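Local coordinates for predicted protein (Phaeodactylum tricornutum CCAP 1055/1, PDB 5Z5M) that probably makes (S)-allantoin in urate breakdown, as a fusion of an OHCU decarboxylase and a transthyretin-like hydroxyisourate hydrolase, at residues 185-190 and 197-202; 247-252 and 286-291. All coordinates share one frame; numbering follows the deposited sequence.

Contact 1. Residues 185-190 and 197-202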
ATOM      1  N   CYS A 185       2.207   7.672  16.305  1.00  9.12           N
ATOM      2  CA  CYS A 185       1.349   6.808  15.517  1.00 11.73           C
ATOM      3  C   CYS A 185       0.203   7.610  14.915  1.00 17.96           C
ATOM      4  O   CYS A 185      -0.230   8.615  15.475  1.00 13.01           O
ATOM      5  CB  CYS A 185       0.806   5.671  16.380  1.00 18.50           C
ATOM      6  SG  CYS A 185      -0.027   4.373  15.442  1.00 17.74           S
ATOM      7  N   HIS A 186      -0.264   7.164  13.760  1.00 10.54           N
ATOM      8  CA  HIS A 186      -1.406   7.755  13.086  1.00 14.00           C
ATOM      9  C   HIS A 186      -2.193   6.617  12.453  1.00 11.90           C
ATOM     10  O   HIS A 186      -1.602   5.684  11.909  1.00 12.60           O
ATOM     11  CB  HIS A 186      -0.942   8.771  12.037  1.00 17.30           C
ATOM     12  CG  HIS A 186      -2.047   9.345  11.206  1.00 23.87           C
ATOM     13  ND1 HIS A 186      -2.997  10.201  11.719  1.00 27.47           N
ATOM     14  CD2 HIS A 186      -2.343   9.194   9.894  1.00 23.83           C
ATOM     15  CE1 HIS A 186      -3.839  10.547  10.758  1.00 34.33           C
ATOM     16  NE2 HIS A 186      -3.463   9.949   9.642  1.00 45.64           N
ATOM     17  N   VAL A 187      -3.514   6.662  12.549  1.00  6.62           N
ATOM     18  CA  VAL A 187      -4.337   5.653  11.892  1.00  6.15           C
ATOM     19  C   VAL A 187      -5.246   6.305  10.858  1.00 11.40           C
ATOM     20  O   VAL A 187      -5.987   7.246  11.161  1.00 11.12           O
ATOM     21  CB  VAL A 187      -5.200   4.868  12.885  1.00 12.07           C
ATOM     22  CG1 VAL A 187      -5.987   3.789  12.139  1.00 10.31           C
ATOM     23  CG2 VAL A 187      -4.333   4.266  13.977  1.00 10.40           C
ATOM     24  N   LEU A 188      -5.173   5.810   9.630  1.00  6.77           N
ATOM     25  CA  LEU A 188      -6.013   6.310   8.551  1.00  8.30           C
ATOM     26  C   LEU A 188      -6.940   5.229   8.008  1.00  9.40           C
ATOM     27  O   LEU A 188      -6.487   4.150   7.627  1.00 11.14           O
ATOM     28  CB  LEU A 188      -5.153   6.853   7.417  1.00 12.55           C
ATOM     29  CG  LEU A 188      -5.965   7.293   6.202  1.00 19.55           C
ATOM     30  CD1 LEU A 188      -6.443   8.724   6.364  1.00 22.05           C
ATOM     31  CD2 LEU A 188      -5.149   7.122   4.935  1.00 35.07           C
ATOM     32  N   ASP A 189      -8.233   5.539   7.973  1.00  8.14           N
ATOM     33  CA  ASP A 189      -9.263   4.657   7.427  1.00 10.23           C
ATOM     34  C   ASP A 189      -9.334   4.865   5.912  1.00 12.60           C
ATOM     35  O   ASP A 189      -9.904   5.848   5.448  1.00 13.09           O
ATOM     36  CB  ASP A 189     -10.608   4.963   8.106  1.00 13.47           C
ATOM     37  CG  ASP A 189     -11.771   4.126   7.578  1.00 17.47           C
ATOM     38  OD1 ASP A 189     -11.614   3.354   6.609  1.00 18.11           O
ATOM     39  OD2 ASP A 189     -12.874   4.274   8.145  1.00 15.95           O
ATOM     40  N   THR A 190      -8.753   3.950   5.137  1.00 12.47           N
ATOM     41  CA  THR A 190      -8.683   4.149   3.692  1.00  9.50           C
ATOM     42  C   THR A 190      -9.977   3.762   2.985  1.00 12.82           C
ATOM     43  O   THR A 190     -10.150   4.038   1.797  1.00 17.46           O
ATOM     44  CB  THR A 190      -7.515   3.351   3.067  1.00  9.33           C
ATOM     45  OG1 THR A 190      -7.667   1.960   3.371  1.00 11.81           O
ATOM     46  CG2 THR A 190      -6.191   3.841   3.618  1.00 13.24           C
ATOM     47  N   GLU A 197     -10.925   7.722  14.373  1.00 16.68           N
ATOM     48  CA  GLU A 197     -11.025   8.249  15.730  1.00 15.28           C
ATOM     49  C   GLU A 197     -11.532   7.203  16.722  1.00 17.15           C
ATOM     50  O   GLU A 197     -12.321   6.321  16.364  1.00 12.91           O
ATOM     51  CB  GLU A 197     -11.937   9.479  15.760  1.00 21.84           C
ATOM     52  CG  GLU A 197     -13.372   9.206  15.354  1.00 36.89           C
ATOM     53  CD  GLU A 197     -14.247  10.440  15.428  1.00 65.39           C
ATOM     54  OE1 GLU A 197     -14.366  11.016  16.531  1.00 65.82           O
ATOM     55  OE2 GLU A 197     -14.821  10.830  14.388  1.00 80.47           O
ATOM     56  N   LYS A 198     -11.058   7.317  17.963  1.00 11.61           N
ATOM     57  CA  LYS A 198     -11.478   6.479  19.083  1.00 13.81           C
ATOM     58  C   LYS A 198     -11.093   4.999  18.936  1.00 16.43           C
ATOM     59  O   LYS A 198     -11.763   4.128  19.486  1.00 19.57           O
ATOM     60  CB  LYS A 198     -12.995   6.604  19.295  1.00 22.13           C
ATOM     61  CG  LYS A 198     -13.488   8.044  19.456  1.00 18.58           C
ATOM     62  CD  LYS A 198     -14.977   8.086  19.826  1.00 25.05           C
ATOM     63  CE  LYS A 198     -15.827   8.692  18.717  1.00 50.25           C
ATOM     64  NZ  LYS A 198     -15.809  10.185  18.734  1.00 42.81           N
ATOM     65  N   MET A 199     -10.007   4.713  18.217  1.00 12.91           N
ATOM     66  CA  MET A 199      -9.521   3.335  18.110  1.00 12.04           C
ATOM     67  C   MET A 199      -8.575   3.030  19.270  1.00  9.41           C
ATOM     68  O   MET A 199      -7.650   3.800  19.523  1.00 15.21           O
ATOM     69  CB  MET A 199      -8.803   3.098  16.769  1.00 13.53           C
ATOM     70  CG  MET A 199      -8.350   1.649  16.559  1.00 25.31           C
ATOM     71  SD  MET A 199      -7.400   1.348  15.048  1.00 20.12           S
ATOM     72  CE  MET A 199      -8.633   1.634  13.779  1.00 17.18           C
ATOM     73  N   ARG A 200      -8.809   1.925  19.977  1.00  7.28           N
ATOM     74  CA  ARG A 200      -7.897   1.491  21.037  1.00  8.90           C
ATOM     75  C   ARG A 200      -6.634   0.916  20.427  1.00 10.88           C
ATOM     76  O   ARG A 200      -6.688   0.182  19.442  1.00 10.91           O
ATOM     77  CB  ARG A 200      -8.535   0.442  21.956  1.00 10.56           C
ATOM     78  CG  ARG A 200      -9.699   0.928  22.786  1.00 27.15           C
ATOM     79  CD  ARG A 200     -10.123  -0.127  23.806  1.00 25.58           C
ATOM     80  NE  ARG A 200     -10.331  -1.445  23.207  1.00 17.26           N
ATOM     81  CZ  ARG A 200      -9.837  -2.578  23.698  1.00 18.29           C
ATOM     82  NH1 ARG A 200      -9.106  -2.565  24.806  1.00 22.67           N
ATOM     83  NH2 ARG A 200     -10.078  -3.731  23.087  1.00 27.47           N
ATOM     84  N   ILE A 201      -5.503   1.250  21.034  1.00  9.54           N
ATOM     85  CA  ILE A 201      -4.198   0.813  20.557  1.00  8.86           C
ATOM     86  C   ILE A 201      -3.317   0.473  21.750  1.00 11.43           C
ATOM     87  O   ILE A 201      -3.133   1.304  22.635  1.00 14.29           O
ATOM     88  CB  ILE A 201      -3.494   1.895  19.717  1.00  8.23           C
ATOM     89  CG1 ILE A 201      -4.323   2.285  18.490  1.00 13.13           C
ATOM     90  CG2 ILE A 201      -2.115   1.406  19.290  1.00 12.34           C
ATOM     91  CD1 ILE A 201      -3.745   3.474  17.711  1.00 10.38           C
ATOM     92  N   HIS A 202      -2.791  -0.749  21.786  1.00  7.71           N
ATOM     93  CA  HIS A 202      -1.832  -1.123  22.818  1.00  8.35           C
ATOM     94  C   HIS A 202      -0.426  -1.217  22.234  1.00 11.62           C
ATOM     95  O   HIS A 202      -0.254  -1.379  21.024  1.00  8.06           O
ATOM     96  CB  HIS A 202      -2.221  -2.449  23.475  1.00  8.67           C
ATOM     97  CG  HIS A 202      -3.518  -2.386  24.220  1.00 21.61           C
ATOM     98  ND1 HIS A 202      -4.087  -3.492  24.824  1.00 22.91           N
ATOM     99  CD2 HIS A 202      -4.356  -1.354  24.462  1.00 16.16           C
ATOM    100  CE1 HIS A 202      -5.220  -3.137  25.400  1.00 24.63           C
ATOM    101  NE2 HIS A 202      -5.411  -1.846  25.196  1.00 29.25           N
TER
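Neither segment puts a ring or other flat group between C185 and V187 on one side and M199 and I201 on the other; the side chains of W245 and F247, from the strand next to 200-207, lie beside them and pack on both C185 and I201. The H202 ring and the R200 guanidinium turn to F248 instead: the H202 ring meets the F248 ring edge-to-face, and the guanidinium makes a cation-pi contact with that same ring. What remains between the segments is aliphatic and sulfur packing across the beta-sandwich of the transthyretin-like domain, strand 182-189 belonging to one sheet and strand 200-207 to the other, with M199 contributing from the loop that leads into the latter. No hydrogen bond joins the segments, as expected of facing sheets rather than paired strands.

V187 divides its two methyls between two partners. With CG1 anti to the backbone N (chi1 -178°), that branch faces M199, whose CE comes within 3.8 Å of V187 CG1; the two side chains cross at about a right angle. The thioether chain is extended until it bends at its last torsion (chi3 -67°), and V187 CG1 also lies 4.1 Å from M199 SD. C249 and Y252 pack on M199 as well. I201 CD1 receives C185, though loosely, with C185 SG 4.4 Å away. The other branch of V187 meets the same isoleucine tip to tip, V187 CG2 to I201 CD1 at 3.9 Å.

Contact 2. Residues 247-252 and 286-291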
ATOM      1  N   PHE A 247      -3.597  -3.021  17.199  1.00  6.73           N
ATOM      2  CA  PHE A 247      -4.670  -2.140  16.757  1.00  5.96           C
ATOM      3  C   PHE A 247      -6.008  -2.863  16.838  1.00  9.04           C
ATOM      4  O   PHE A 247      -6.191  -3.909  16.212  1.00 11.17           O
ATOM      5  CB  PHE A 247      -4.434  -1.658  15.326  1.00  4.77           C
ATOM      6  CG  PHE A 247      -3.186  -0.839  15.158  1.00  8.07           C
ATOM      7  CD1 PHE A 247      -3.203   0.527  15.385  1.00  9.44           C
ATOM      8  CD2 PHE A 247      -2.004  -1.434  14.754  1.00  6.86           C
ATOM      9  CE1 PHE A 247      -2.054   1.293  15.220  1.00  6.36           C
ATOM     10  CE2 PHE A 247      -0.857  -0.683  14.584  1.00  7.13           C
ATOM     11  CZ  PHE A 247      -0.880   0.689  14.822  1.00 11.48           C
ATOM     12  N   PHE A 248      -6.946  -2.315  17.600  1.00 10.05           N
ATOM     13  CA  PHE A 248      -8.252  -2.961  17.732  1.00  7.07           C
ATOM     14  C   PHE A 248      -9.212  -2.413  16.684  1.00 12.62           C
ATOM     15  O   PHE A 248     -10.122  -1.646  16.995  1.00 15.08           O
ATOM     16  CB  PHE A 248      -8.802  -2.775  19.151  1.00  9.08           C
ATOM     17  CG  PHE A 248      -8.009  -3.510  20.196  1.00 15.66           C
ATOM     18  CD1 PHE A 248      -6.934  -2.904  20.823  1.00 11.79           C
ATOM     19  CD2 PHE A 248      -8.316  -4.822  20.519  1.00 20.85           C
ATOM     20  CE1 PHE A 248      -6.192  -3.584  21.775  1.00 17.79           C
ATOM     21  CE2 PHE A 248      -7.579  -5.508  21.463  1.00 18.69           C
ATOM     22  CZ  PHE A 248      -6.514  -4.891  22.091  1.00 17.30           C
ATOM     23  N   CYS A 249      -9.003  -2.823  15.435  1.00  9.77           N
ATOM     24  CA  CYS A 249      -9.726  -2.252  14.305  1.00  9.61           C
ATOM     25  C   CYS A 249     -11.161  -2.740  14.208  1.00 12.29           C
ATOM     26  O   CYS A 249     -12.014  -2.045  13.660  1.00 15.19           O
ATOM     27  CB  CYS A 249      -9.000  -2.558  13.000  1.00 19.17           C
ATOM     28  SG  CYS A 249      -7.394  -1.786  12.909  1.00 23.14           S
ATOM     29  N   GLY A 250     -11.413  -3.941  14.719  1.00 16.66           N
ATOM     30  CA  GLY A 250     -12.754  -4.499  14.718  1.00 12.64           C
ATOM     31  C   GLY A 250     -13.747  -3.611  15.440  1.00 11.44           C
ATOM     32  O   GLY A 250     -14.850  -3.370  14.943  1.00 15.50           O
ATOM     33  N   GLU A 251     -13.361  -3.128  16.616  1.00 12.43           N
ATOM     34  CA  GLU A 251     -14.201  -2.198  17.372  1.00 15.37           C
ATOM     35  C   GLU A 251     -14.436  -0.902  16.602  1.00 19.73           C
ATOM     36  O   GLU A 251     -15.531  -0.350  16.644  1.00 12.28           O
ATOM     37  CB  GLU A 251     -13.571  -1.876  18.729  1.00 17.44           C
ATOM     38  CG  GLU A 251     -13.126  -3.085  19.512  1.00 16.14           C
ATOM     39  CD  GLU A 251     -12.279  -2.722  20.719  1.00 22.77           C
ATOM     40  OE1 GLU A 251     -12.106  -1.514  20.995  1.00 22.59           O
ATOM     41  OE2 GLU A 251     -11.778  -3.655  21.382  1.00 26.33           O
ATOM     42  N   TYR A 252     -13.406  -0.411  15.911  1.00 13.66           N
ATOM     43  CA  TYR A 252     -13.544   0.819  15.140  1.00 14.32           C
ATOM     44  C   TYR A 252     -14.531   0.635  13.982  1.00 14.22           C
ATOM     45  O   TYR A 252     -15.419   1.463  13.778  1.00 11.87           O
ATOM     46  CB  TYR A 252     -12.179   1.303  14.606  1.00 12.34           C
ATOM     47  CG  TYR A 252     -12.323   2.392  13.565  1.00 12.00           C
ATOM     48  CD1 TYR A 252     -12.628   3.698  13.935  1.00 15.17           C
ATOM     49  CD2 TYR A 252     -12.185   2.109  12.210  1.00 13.42           C
ATOM     50  CE1 TYR A 252     -12.784   4.689  12.986  1.00 14.01           C
ATOM     51  CE2 TYR A 252     -12.341   3.090  11.255  1.00 13.62           C
ATOM     52  CZ  TYR A 252     -12.641   4.380  11.647  1.00 15.62           C
ATOM     53  OH  TYR A 252     -12.795   5.364  10.701  1.00 17.44           O
ATOM     54  N   LEU A 286      -0.709   3.253  10.744  1.00 11.51           N
ATOM     55  CA  LEU A 286      -1.492   2.180  10.151  1.00  8.13           C
ATOM     56  C   LEU A 286      -2.450   2.750   9.098  1.00 12.57           C
ATOM     57  O   LEU A 286      -3.237   3.657   9.389  1.00 13.24           O
ATOM     58  CB  LEU A 286      -2.281   1.425  11.233  1.00  9.00           C
ATOM     59  CG  LEU A 286      -3.193   0.292  10.756  1.00  6.64           C
ATOM     60  CD1 LEU A 286      -2.354  -0.877  10.247  1.00  6.40           C
ATOM     61  CD2 LEU A 286      -4.147  -0.156  11.857  1.00 15.15           C
ATOM     62  N   LEU A 287      -2.372   2.225   7.878  1.00  7.02           N
ATOM     63  CA  LEU A 287      -3.363   2.498   6.841  1.00 10.36           C
ATOM     64  C   LEU A 287      -4.284   1.294   6.789  1.00 12.17           C
ATOM     65  O   LEU A 287      -3.808   0.190   6.578  1.00  9.40           O
ATOM     66  CB  LEU A 287      -2.701   2.729   5.479  1.00 14.26           C
ATOM     67  CG  LEU A 287      -2.020   4.064   5.154  1.00 25.88           C
ATOM     68  CD1 LEU A 287      -0.893   4.389   6.121  1.00 24.71           C
ATOM     69  CD2 LEU A 287      -1.503   4.044   3.720  1.00 27.70           C
ATOM     70  N   VAL A 288      -5.587   1.471   6.994  1.00  7.31           N
ATOM     71  CA  VAL A 288      -6.432   0.286   7.144  1.00  6.51           C
ATOM     72  C   VAL A 288      -7.851   0.416   6.568  1.00  8.19           C
ATOM     73  O   VAL A 288      -8.462   1.482   6.612  1.00  8.33           O
ATOM     74  CB  VAL A 288      -6.524  -0.111   8.641  1.00  8.16           C
ATOM     75  CG1 VAL A 288      -7.170   1.005   9.473  1.00 11.92           C
ATOM     76  CG2 VAL A 288      -7.269  -1.421   8.820  1.00 12.94           C
ATOM     77  N   SER A 289      -8.342  -0.681   5.995  1.00  9.34           N
ATOM     78  CA  SER A 289      -9.750  -0.850   5.648  1.00 12.17           C
ATOM     79  C   SER A 289     -10.148  -2.207   6.234  1.00 10.98           C
ATOM     80  O   SER A 289      -9.294  -2.898   6.793  1.00  9.27           O
ATOM     81  CB  SER A 289      -9.966  -0.785   4.131  1.00 12.66           C
ATOM     82  OG  SER A 289      -9.574  -1.993   3.489  1.00 10.05           O
ATOM     83  N   PRO A 290     -11.433  -2.599   6.140  1.00  7.88           N
ATOM     84  CA  PRO A 290     -11.728  -3.947   6.640  1.00 12.41           C
ATOM     85  C   PRO A 290     -11.025  -5.062   5.857  1.00 10.43           C
ATOM     86  O   PRO A 290     -10.999  -6.209   6.320  1.00 10.00           O
ATOM     87  CB  PRO A 290     -13.251  -4.056   6.475  1.00 13.19           C
ATOM     88  CG  PRO A 290     -13.728  -2.659   6.548  1.00  9.34           C
ATOM     89  CD  PRO A 290     -12.664  -1.836   5.869  1.00 15.86           C
ATOM     90  N   TRP A 291     -10.458  -4.731   4.699  1.00  6.46           N
ATOM     91  CA  TRP A 291      -9.979  -5.751   3.768  1.00  6.03           C
ATOM     92  C   TRP A 291      -8.516  -5.577   3.386  1.00  9.52           C
ATOM     93  O   TRP A 291      -8.005  -6.290   2.522  1.00  8.99           O
ATOM     94  CB  TRP A 291     -10.836  -5.743   2.501  1.00  9.01           C
ATOM     95  CG  TRP A 291     -12.304  -5.652   2.791  1.00 11.45           C
ATOM     96  CD1 TRP A 291     -13.078  -4.529   2.737  1.00 12.17           C
ATOM     97  CD2 TRP A 291     -13.174  -6.721   3.193  1.00 14.69           C
ATOM     98  NE1 TRP A 291     -14.374  -4.833   3.075  1.00 13.48           N
ATOM     99  CE2 TRP A 291     -14.459  -6.173   3.359  1.00  7.73           C
ATOM    100  CE3 TRP A 291     -12.991  -8.088   3.425  1.00 14.73           C
ATOM    101  CZ2 TRP A 291     -15.556  -6.941   3.748  1.00 17.52           C
ATOM    102  CZ3 TRP A 291     -14.087  -8.853   3.810  1.00 15.19           C
ATOM    103  CH2 TRP A 291     -15.348  -8.276   3.970  1.00 17.54           C
TER
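One methyl, L286 CD2, serves two different partners here: it lies over a face of the F247 ring and also abuts the sulfur of C249. The arrangement is sheet-to-sheet packing inside the transthyretin-like beta-sandwich, strand 241-248 facing strand 281-289, at the point where the first of these gives way to helix 249-256. F248 is the centre of an inverse gamma turn at this junction, closed by a weak bond from C249 N to F247 O.

L286 CD2 sits 3.8 Å from the centroid of the F247 ring and 22° off its normal, a CH-pi contact displaced toward the CG end, where CD2 comes within 3.5 Å of F247 CG. Farther along the ring, L286 CB approaches F247 CZ at 3.9 Å, and the leucine therefore follows the ring from its root to its far end. W245 meets the F247 ring with the planes at about 45°. An alanine in place of F247 would probably leave L286 CD2 without its aromatic face and open a gap between the sheets beside C185, V187 and L271.

C249 brings its sulfur beside the same leucine, SG to L286 CD2 at 3.8 Å. After V288 the chain makes an ST turn, in which S289 OG accepts the backbone N-H of W291. V288 places CG2 anti to its own backbone N, which carries this methyl to 4.1 Å from C249 SG.

Contacts 1 and 2 lie side by side in the same buried core, their centres about 7 Å apart, and join the same two sheets. Strands 182-189 and 281-289 are parallel neighbours in one sheet; strands 200-207 and 241-248 are antiparallel neighbours in the other. A cysteine sulfur takes part in both contacts; the thioether of M199 belongs to contact 1, whereas contact 2 adds an aromatic face where a strand turns into a helix. Beside this apolar interior a polar link ties the contacts together: Y252 OH probably hydrogen-bonds D189 OD2 at 2.8 Å. Subunit contacts involve residues next to the apolar pairs: T190 O is hydrogen-bonded to S289 OG of a neighbouring subunit.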